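Local coordinates for protein DMATS type aromatic prenyltransferase (Streptomyces coelicolor, PDB 6ZS0) that probably transfers a dimethylallyl group to C5 of the indole ring of tryptophan, as a DMATS-type aromatic prenyltransferase with an ABBA-barrel fold, at residues Leu191-Gly196 with Pro201-Tyr206. Numbering follows the deposited sequence.
Sequences LALDLG and PRAKVY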
loop_
_atom_site.group_PDB
_atom_site.type_symbol
_atom_site.label_atom_id
_atom_site.label_comp_id
_atom_site.label_asym_id
_atom_site.label_seq_id
_atom_site.Cartn_x
_atom_site.Cartn_y
_atom_site.Cartn_z
ATOM N N LEU A 191 8.853 -4.797 -5.720
ATOM C CA LEU A 191 8.248 -5.946 -6.391
ATOM C C LEU A 191 7.394 -6.679 -5.370
ATOM O O LEU A 191 7.875 -6.900 -4.217
ATOM C CB LEU A 191 9.337 -6.844 -6.953
ATOM C CG LEU A 191 8.836 -8.007 -7.798
ATOM C CD1 LEU A 191 9.781 -8.219 -8.968
ATOM C CD2 LEU A 191 8.702 -9.265 -6.971
ATOM N N ALA A 192 6.175 -7.018 -5.743
ATOM C CA ALA A 192 5.236 -7.657 -4.814
ATOM C C ALA A 192 4.715 -8.985 -5.390
ATOM O O ALA A 192 4.638 -9.147 -6.612
ATOM C CB ALA A 192 4.124 -6.728 -4.480
ATOM N N LEU A 193 4.423 -9.903 -4.499
ATOM C CA LEU A 193 3.800 -11.212 -4.834
ATOM C C LEU A 193 2.494 -11.338 -4.076
ATOM O O LEU A 193 2.505 -11.188 -2.887
ATOM C CB LEU A 193 4.738 -12.357 -4.435
ATOM C CG LEU A 193 5.975 -12.542 -5.289
ATOM C CD1 LEU A 193 6.798 -13.725 -4.764
ATOM C CD2 LEU A 193 5.582 -12.774 -6.745
ATOM N N ASP A 194 1.417 -11.674 -4.773
ATOM C CA ASP A 194 0.126 -12.048 -4.161
ATOM C C ASP A 194 0.180 -13.546 -3.837
ATOM O O ASP A 194 0.280 -14.300 -4.782
ATOM C CB ASP A 194 -1.019 -11.746 -5.124
ATOM C CG ASP A 194 -1.900 -10.620 -4.669
ATOM O OD1 ASP A 194 -2.571 -10.793 -3.630
ATOM O OD2 ASP A 194 -1.898 -9.585 -5.340
ATOM N N LEU A 195 0.188 -13.936 -2.558
ATOM C CA LEU A 195 0.287 -15.368 -2.116
ATOM C C LEU A 195 -1.084 -15.911 -1.665
ATOM O O LEU A 195 -1.823 -15.222 -0.925
ATOM C CB LEU A 195 1.308 -15.492 -0.982
ATOM C CG LEU A 195 2.686 -14.891 -1.242
ATOM C CD1 LEU A 195 3.552 -15.017 -0.005
ATOM C CD2 LEU A 195 3.353 -15.544 -2.432
ATOM N N GLY A 196 -1.408 -17.125 -2.089
ATOM C CA GLY A 196 -2.667 -17.805 -1.735
ATOM C C GLY A 196 -2.559 -19.291 -1.991
ATOM O O GLY A 196 -1.439 -19.829 -1.919
ATOM N N PRO A 201 2.501 -17.851 -9.719
ATOM C CA PRO A 201 2.763 -16.533 -9.139
ATOM C C PRO A 201 1.866 -15.414 -9.705
ATOM O O PRO A 201 1.575 -15.417 -10.885
ATOM C CB PRO A 201 4.242 -16.268 -9.491
ATOM C CG PRO A 201 4.533 -17.182 -10.666
ATOM C CD PRO A 201 3.672 -18.401 -10.421
ATOM N N ARG A 202 1.458 -14.492 -8.840
ATOM C CA ARG A 202 0.853 -13.193 -9.228
ATOM C C ARG A 202 1.874 -12.097 -8.887
ATOM O O ARG A 202 1.992 -11.764 -7.712
ATOM C CB ARG A 202 -0.503 -13.112 -8.540
ATOM C CG ARG A 202 -1.293 -14.406 -8.700
ATOM C CD ARG A 202 -2.759 -14.289 -8.347
ATOM N NE ARG A 202 -3.440 -15.548 -8.645
ATOM C CZ ARG A 202 -4.654 -15.878 -8.207
ATOM N NH1 ARG A 202 -5.339 -15.045 -7.436
ATOM N NH2 ARG A 202 -5.173 -17.051 -8.534
ATOM N N ALA A 203 2.636 -11.634 -9.884
ATOM C CA ALA A 203 3.823 -10.755 -9.706
ATOM C C ALA A 203 3.448 -9.328 -10.068
ATOM O O ALA A 203 2.865 -9.106 -11.137
ATOM C CB ALA A 203 4.975 -11.217 -10.543
ATOM N N LYS A 204 3.800 -8.389 -9.193
ATOM C CA LYS A 204 3.471 -6.959 -9.349
ATOM C C LYS A 204 4.777 -6.172 -9.354
ATOM O O LYS A 204 5.567 -6.344 -8.410
ATOM C CB LYS A 204 2.544 -6.519 -8.216
ATOM C CG LYS A 204 1.202 -7.243 -8.170
ATOM C CD LYS A 204 0.389 -6.934 -6.916
ATOM C CE LYS A 204 -1.107 -6.901 -7.185
ATOM N NZ LYS A 204 -1.521 -5.642 -7.849
ATOM N N VAL A 205 5.019 -5.385 -10.401
ATOM C CA VAL A 205 6.221 -4.524 -10.496
ATOM C C VAL A 205 5.765 -3.083 -10.346
ATOM O O VAL A 205 4.853 -2.671 -11.055
ATOM C CB VAL A 205 7.004 -4.714 -11.807
ATOM C CG1 VAL A 205 8.295 -3.906 -11.808
ATOM C CG2 VAL A 205 7.314 -6.184 -12.067
ATOM N N TYR A 206 6.368 -2.358 -9.421
ATOM C CA TYR A 206 6.077 -0.930 -9.191
ATOM C C TYR A 206 7.165 -0.088 -9.838
ATOM O O TYR A 206 8.363 -0.435 -9.723
ATOM C CB TYR A 206 5.963 -0.620 -7.704
ATOM C CG TYR A 206 4.735 -1.158 -7.048
ATOM C CD1 TYR A 206 4.580 -2.509 -6.825
ATOM C CD2 TYR A 206 3.716 -0.303 -6.652
ATOM C CE1 TYR A 206 3.438 -3.005 -6.221
ATOM C CE2 TYR A 206 2.593 -0.783 -6.002
ATOM C CZ TYR A 206 2.453 -2.138 -5.796
ATOM O OH TYR A 206 1.331 -2.658 -5.204
HETATM O O HOH W 1 2.361 -15.008 -6.293
#
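Ala192 and Lys204 form the hydrogen-bonded pair at the middle of this antiparallel hairpin, and their backbones grip each other twice. Ala192 N donates to Lys204 O at 2.8 Å and nearly straight (172°), while the return bond from Lys204 N to Ala192 O is equally short but more bent. CA-H...O contacts flank this pair, such as Leu191 CA to Lys204 O at 3.4 Å.

The tightly packed face carries Leu191, Leu193, Ala203 and Val205. Leu193 reaches across the strands with its CD2, which lies 4.1 Å from Ala203 CB, and Leu191 lays CD1 loosely against Val205 CG2. All four side chains lie against helix 162-175, closing an apolar layer between sheet and helix.

The other face is polar and less closed. Here the Ala192 methyl touches both Lys204 CB and the Tyr206 ring, 4.2 Å from CE1. Asp194 and Lys204 meet diagonally: in the lysine conformer given, one of two, OD2 approaches the aliphatic CE at 3.4 Å, and NZ turns away to bond to Ser259. A long, weak ion pair links OD2 to Lys149.

Toward the turn the strands part. Asp194 N still bonds to Arg202 O at 3.0 Å, but a water takes the place of the direct return bond, donating to Asp194 O and accepting from Arg202 N. Beyond it, Trp198 bonds to Asp194 O through NE1 and makes a cation-pi contact with Arg202. With strands 147-152 and 254-260 flanking it, this beta hairpin supplies two neighbouring staves of the closed antiparallel barrel, with helices outside, that defines the ABBA prenyltransferase fold; the face of Ala192, Asp194, Lys204 and Tyr206 probably looks into the barrel interior, which houses the active site in this family.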